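Local coordinates for protein hydrogenase-specific maturation endopeptidase (Thermococcus kodakarensis, PDB 5IJA) that is probably an endopeptidase of the hydrogenase maturation protease family, involved in maturing [NiFe] hydrogenase, at residues Gly30-Glu35 with Asn48-Ile53; Asp16-Lys21 with Ile115-Lys120. All blocks are in the same frame, centred on the assembly; numbering follows the deposited sequence.

Interaction 1 of 2, residues Gly30-Glu35 with Asn48-Ile53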
loop_
_atom_site.group_PDB
_atom_site.type_symbol
_atom_site.label_atom_id
_atom_site.label_comp_id
_atom_site.label_asym_id
_atom_site.label_seq_id
_atom_site.Cartn_x
_atom_site.Cartn_y
_atom_site.Cartn_z
ATOM N N GLY A 30 -12.200 0.606 -11.587
ATOM C CA GLY A 30 -13.451 0.502 -10.851
ATOM C C GLY A 30 -13.359 0.055 -9.399
ATOM O O GLY A 30 -14.374 -0.021 -8.704
ATOM N N TYR A 31 -12.150 -0.231 -8.929
ATOM C CA TYR A 31 -11.983 -0.740 -7.571
ATOM C C TYR A 31 -12.157 0.349 -6.542
ATOM O O TYR A 31 -11.982 1.537 -6.835
ATOM C CB TYR A 31 -10.611 -1.386 -7.406
ATOM C CG TYR A 31 -10.451 -2.657 -8.194
ATOM C CD1 TYR A 31 -10.804 -3.885 -7.648
ATOM C CD2 TYR A 31 -9.949 -2.631 -9.488
ATOM C CE1 TYR A 31 -10.658 -5.050 -8.372
ATOM C CE2 TYR A 31 -9.797 -3.787 -10.217
ATOM C CZ TYR A 31 -10.153 -4.993 -9.660
ATOM O OH TYR A 31 -9.995 -6.143 -10.398
ATOM N N ASN A 32 -12.468 -0.065 -5.314
ATOM C CA ASN A 32 -12.624 0.873 -4.224
ATOM C C ASN A 32 -11.255 1.239 -3.674
ATOM O O ASN A 32 -10.677 0.482 -2.887
ATOM C CB ASN A 32 -13.520 0.280 -3.130
ATOM C CG ASN A 32 -13.767 1.236 -1.978
ATOM O OD1 ASN A 32 -13.367 2.399 -2.011
ATOM N ND2 ASN A 32 -14.449 0.741 -0.945
ATOM N N VAL A 33 -10.744 2.383 -4.111
ATOM C CA VAL A 33 -9.412 2.844 -3.731
ATOM C C VAL A 33 -9.436 4.139 -2.942
ATOM O O VAL A 33 -10.007 5.142 -3.382
ATOM C CB VAL A 33 -8.527 3.066 -4.974
ATOM C CG1 VAL A 33 -7.144 3.579 -4.565
ATOM C CG2 VAL A 33 -8.423 1.793 -5.762
ATOM N N LEU A 34 -8.801 4.132 -1.780
ATOM C CA LEU A 34 -8.600 5.369 -1.033
ATOM C C LEU A 34 -7.155 5.797 -1.159
ATOM O O LEU A 34 -6.235 5.050 -0.793
ATOM C CB LEU A 34 -8.959 5.221 0.453
ATOM C CG LEU A 34 -8.621 6.458 1.299
ATOM C CD1 LEU A 34 -9.555 7.637 0.963
ATOM C CD2 LEU A 34 -8.625 6.163 2.812
ATOM N N GLU A 35 -6.938 7.005 -1.667
ATOM C CA GLU A 35 -5.576 7.496 -1.709
ATOM C C GLU A 35 -5.219 8.089 -0.344
ATOM O O GLU A 35 -5.613 9.205 0.008
ATOM C CB GLU A 35 -5.393 8.506 -2.842
ATOM C CG GLU A 35 -3.935 8.761 -3.176
ATOM C CD GLU A 35 -3.734 9.612 -4.428
ATOM O OE1 GLU A 35 -4.240 9.248 -5.513
ATOM O OE2 GLU A 35 -3.059 10.656 -4.316
ATOM N N ASN A 48 -16.029 1.637 5.155
ATOM C CA ASN A 48 -17.435 1.234 5.142
ATOM C C ASN A 48 -17.616 -0.245 5.468
ATOM O O ASN A 48 -18.467 -0.927 4.887
ATOM C CB ASN A 48 -18.057 1.554 3.776
ATOM C CG ASN A 48 -19.583 1.450 3.779
ATOM O OD1 ASN A 48 -20.245 1.806 4.755
ATOM N ND2 ASN A 48 -20.139 0.947 2.684
ATOM N N GLY A 49 -16.800 -0.754 6.385
ATOM C CA GLY A 49 -16.969 -2.123 6.863
ATOM C C GLY A 49 -16.337 -3.203 6.000
ATOM O O GLY A 49 -16.608 -4.400 6.190
ATOM N N GLU A 50 -15.481 -2.797 5.064
ATOM C CA GLU A 50 -14.840 -3.742 4.151
ATOM C C GLU A 50 -14.097 -4.785 4.959
ATOM O O GLU A 50 -13.514 -4.467 5.988
ATOM C CB GLU A 50 -13.882 -3.040 3.182
ATOM C CG GLU A 50 -14.545 -2.186 2.117
ATOM C CD GLU A 50 -15.030 -0.839 2.619
ATOM O OE1 GLU A 50 -14.728 -0.445 3.767
ATOM O OE2 GLU A 50 -15.723 -0.152 1.844
ATOM N N GLU A 51 -14.160 -6.039 4.509
ATOM C CA GLU A 51 -13.627 -7.145 5.293
ATOM C C GLU A 51 -12.182 -7.465 4.935
ATOM O O GLU A 51 -11.530 -8.234 5.637
ATOM C CB GLU A 51 -14.492 -8.402 5.106
ATOM C CG GLU A 51 -15.967 -8.228 5.508
ATOM C CD GLU A 51 -16.899 -8.018 4.315
ATOM O OE1 GLU A 51 -16.508 -7.335 3.340
ATOM O OE2 GLU A 51 -18.029 -8.552 4.351
ATOM N N ARG A 52 -11.712 -6.904 3.821
ATOM C CA ARG A 52 -10.339 -7.073 3.373
ATOM C C ARG A 52 -9.777 -5.705 3.030
ATOM O O ARG A 52 -10.453 -4.903 2.379
ATOM C CB ARG A 52 -10.255 -7.998 2.165
ATOM C CG ARG A 52 -8.823 -8.308 1.706
ATOM C CD ARG A 52 -8.840 -9.361 0.596
ATOM N NE ARG A 52 -9.401 -10.619 1.099
ATOM C CZ ARG A 52 -9.907 -11.583 0.332
ATOM N NH1 ARG A 52 -9.938 -11.446 -0.986
ATOM N NH2 ARG A 52 -10.398 -12.684 0.886
ATOM N N ILE A 53 -8.576 -5.430 3.523
ATOM C CA ILE A 53 -7.865 -4.177 3.216
ATOM C C ILE A 53 -6.554 -4.494 2.508
ATOM O O ILE A 53 -5.744 -5.266 3.019
ATOM C CB ILE A 53 -7.537 -3.385 4.488
ATOM C CG1 ILE A 53 -8.793 -3.111 5.323
ATOM C CG2 ILE A 53 -6.826 -2.084 4.153
ATOM C CD1 ILE A 53 -9.819 -2.283 4.634
#
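The amide nitrogen of N32 meets the carboxylate of E50, ND2 lying 3.2 Å from OE2, and this pair is the whole of the contact between 30-35 and 48-53. It is a polar side-chain contact at one end of the parallel part of the alpha/beta sheet, near the starts of strands 33-37 and 52-59, and it spans strand 3-8 between them, which explains why the CA atoms of N32 and E50 remain 9.8 Å apart. Both side chains rest on L4 of that middle strand, so the polar ends meet beside an apolar partner. N32 sends CG anti to its own backbone N (chi1 -178°), which carries the amide over strand 3-8 toward E50; OD1 is hydrogen-bonded to H46 NE2, and this fixes which end of the amide faces E50. The chain of E50 is bent at chi2 (78°), turning the carboxylate back on its own loop. There OE1 accepts the backbone N-H of N48 at 2.8 Å, in a fairly straight bond that uses the syn lone pair, across the turn that G49 makes with positive phi. The two side chains cross at roughly a right angle, with amide and carboxylate planes 64° apart, so the groups do not lie flat against each other. OE2 also has R2 NH1 as a long, weak ion-pair partner. Cut back to an alanine, E50 would probably leave the N48 N-H without its acceptor and the N32 amide nitrogen without its close oxygen, and the turn at 48-50 less firmly held. Chemically, a buried carboxylate is faced by a backbone N-H, an amide nitrogen and, farther off, a guanidinium group, which would be expected to stabilise its negative charge beside the apolar L4.

Interaction 2 of 2, residues Asp16-Lys21 with Ile115-Lys120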
loop_
_atom_site.group_PDB
_atom_site.type_symbol
_atom_site.label_atom_id
_atom_site.label_comp_id
_atom_site.label_asym_id
_atom_site.label_seq_id
_atom_site.Cartn_x
_atom_site.Cartn_y
_atom_site.Cartn_z
ATOM N N ASP A 16 8.638 6.866 -4.852
ATOM C CA ASP A 16 7.838 6.877 -3.627
ATOM C C ASP A 16 6.361 7.153 -3.929
ATOM O O ASP A 16 5.521 7.152 -3.026
ATOM C CB ASP A 16 8.383 7.889 -2.611
ATOM C CG ASP A 16 9.106 7.220 -1.445
ATOM O OD1 ASP A 16 9.034 5.979 -1.295
ATOM O OD2 ASP A 16 9.754 7.940 -0.658
ATOM N N GLY A 17 6.031 7.353 -5.201
ATOM C CA GLY A 17 4.643 7.428 -5.631
ATOM C C GLY A 17 4.140 6.145 -6.293
ATOM O O GLY A 17 3.066 6.132 -6.897
ATOM N N ALA A 18 4.910 5.066 -6.187
ATOM C CA ALA A 18 4.544 3.827 -6.892
ATOM C C ALA A 18 3.190 3.299 -6.401
ATOM O O ALA A 18 2.327 2.906 -7.198
ATOM C CB ALA A 18 5.602 2.799 -6.716
ATOM N N GLY A 19 3.009 3.325 -5.086
ATOM C CA GLY A 19 1.747 2.923 -4.484
ATOM C C GLY A 19 0.563 3.714 -4.988
ATOM O O GLY A 19 -0.498 3.143 -5.265
ATOM N N LEU A 20 0.734 5.033 -5.127
ATOM C CA LEU A 20 -0.334 5.897 -5.596
ATOM C C LEU A 20 -0.659 5.609 -7.056
ATOM O O LEU A 20 -1.821 5.614 -7.449
ATOM C CB LEU A 20 0.036 7.381 -5.407
ATOM C CG LEU A 20 0.399 7.840 -3.995
ATOM C CD1 LEU A 20 0.640 9.347 -3.948
ATOM C CD2 LEU A 20 -0.681 7.451 -2.989
ATOM N N LYS A 21 0.369 5.331 -7.857
ATOM C CA LYS A 21 0.160 5.072 -9.272
ATOM C C LYS A 21 -0.597 3.762 -9.461
ATOM O O LYS A 21 -1.514 3.667 -10.273
ATOM C CB LYS A 21 1.496 5.035 -10.021
ATOM C CG LYS A 21 1.835 6.339 -10.764
ATOM C CD LYS A 21 2.758 7.253 -9.961
ATOM C CE LYS A 21 3.167 8.488 -10.781
ATOM N NZ LYS A 21 4.227 9.308 -10.113
ATOM N N ILE A 115 1.176 -4.878 -0.060
ATOM C CA ILE A 115 1.926 -5.023 -1.292
ATOM C C ILE A 115 2.977 -3.934 -1.325
ATOM O O ILE A 115 2.642 -2.743 -1.292
ATOM C CB ILE A 115 1.017 -4.906 -2.521
ATOM C CG1 ILE A 115 -0.137 -5.902 -2.404
ATOM C CG2 ILE A 115 1.835 -5.142 -3.797
ATOM C CD1 ILE A 115 -1.196 -5.748 -3.537
ATOM N N GLY A 116 4.245 -4.335 -1.353
ATOM C CA GLY A 116 5.340 -3.384 -1.378
ATOM C C GLY A 116 6.074 -3.389 -2.708
ATOM O O GLY A 116 6.405 -4.451 -3.238
ATOM N N ILE A 117 6.309 -2.202 -3.248
ATOM C CA ILE A 117 6.997 -2.056 -4.527
ATOM C C ILE A 117 8.371 -1.462 -4.275
ATOM O O ILE A 117 8.483 -0.324 -3.806
ATOM C CB ILE A 117 6.207 -1.166 -5.499
ATOM C CG1 ILE A 117 4.801 -1.733 -5.717
ATOM C CG2 ILE A 117 6.946 -1.028 -6.836
ATOM C CD1 ILE A 117 3.823 -0.710 -6.293
ATOM N N VAL A 118 9.413 -2.234 -4.571
ATOM C CA VAL A 118 10.767 -1.827 -4.207
ATOM C C VAL A 118 11.241 -0.689 -5.103
ATOM O O VAL A 118 11.379 -0.835 -6.317
ATOM C CB VAL A 118 11.764 -3.008 -4.267
ATOM C CG1 VAL A 118 13.179 -2.523 -3.989
ATOM C CG2 VAL A 118 11.378 -4.087 -3.277
ATOM N N ALA A 119 11.475 0.458 -4.477
ATOM C CA ALA A 119 11.848 1.666 -5.177
ATOM C C ALA A 119 13.312 1.636 -5.624
ATOM O O ALA A 119 14.116 0.849 -5.121
ATOM C CB ALA A 119 11.602 2.871 -4.288
ATOM N N LYS A 120 13.638 2.508 -6.564
ATOM C CA LYS A 120 15.013 2.669 -7.026
ATOM C C LYS A 120 15.493 4.099 -6.769
ATOM O O LYS A 120 16.501 4.319 -6.098
ATOM C CB LYS A 120 15.121 2.341 -8.513
ATOM C CG LYS A 120 16.494 2.602 -9.103
ATOM C CD LYS A 120 16.437 2.628 -10.618
ATOM C CE LYS A 120 17.830 2.536 -11.217
ATOM N NZ LYS A 120 17.814 2.935 -12.647
#
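The methyl of A18 sits over the branched side chain of I117, in the core of an alpha/beta fold where helix 18-28, the connecting helix of the beta-alpha-beta crossover between strands 3-8 and 33-37, reaches across to strand 111-118. CA atoms of A18 and I117 come within 6.8 Å, an approach that the small alanine side chain permits. I117 points its CB toward the helix and places CG1 beside its own backbone N, anti to the carbonyl carbon (chi1 -57°), while CG2 takes the position anti to N. With chi2 at 162°, the chain beyond CB is extended and runs on under the first turn of the helix. A18 CB therefore touches both branches almost equally, at 4.0 Å from I117 CD1 and 4.1 Å from I117 CG2. The same side chain also packs on I56 of the neighbouring strand and on A139 of helix 130-146, while A18 meets V132 of that helix, so a second helix closes round the pair. G17 is the N-cap, and its carbonyl oxygen accepts K21 N at 3.0 Å, one bond of the first helical turn, on which A18 sits. Nearer the loops the packing thins. D16 points its CB away from the strand while its carboxylate end comes nearer, OD1 being hydrogen-bonded to H89 NE2; the nearest atom of the other segment, A119 CB, stays 5.0 Å from D16 OD1. K120 N is hydrogen-bonded to D15 OD2, tying the loop after strand 111-118 to the residue before D16. At the far end of the contact I117 CD1 reaches past the methyl to lie 4.0 Å from A18 O and 4.3 Å from G19 N.

From the N terminus the chain runs through strand 3-8 to the first half of interaction 2 at 16-21, continues along helix 18-28 and turns into 30-35, where interaction 1 begins. A short excursion brings back 48-53, whose last two residues begin strand 52-59, and closes interaction 1. Only much later does 115-120 arrive to close interaction 2, so the small loop lies wholly within the large one and the two do not cross. Interaction 1 ties residues flanking strand 3-8; interaction 2 fastens the helix to strand 111-118. Their centres are about 19 Å apart, on opposite sides of the chain's centre, yet E35 CG packs 3.5 Å from L20 CD2.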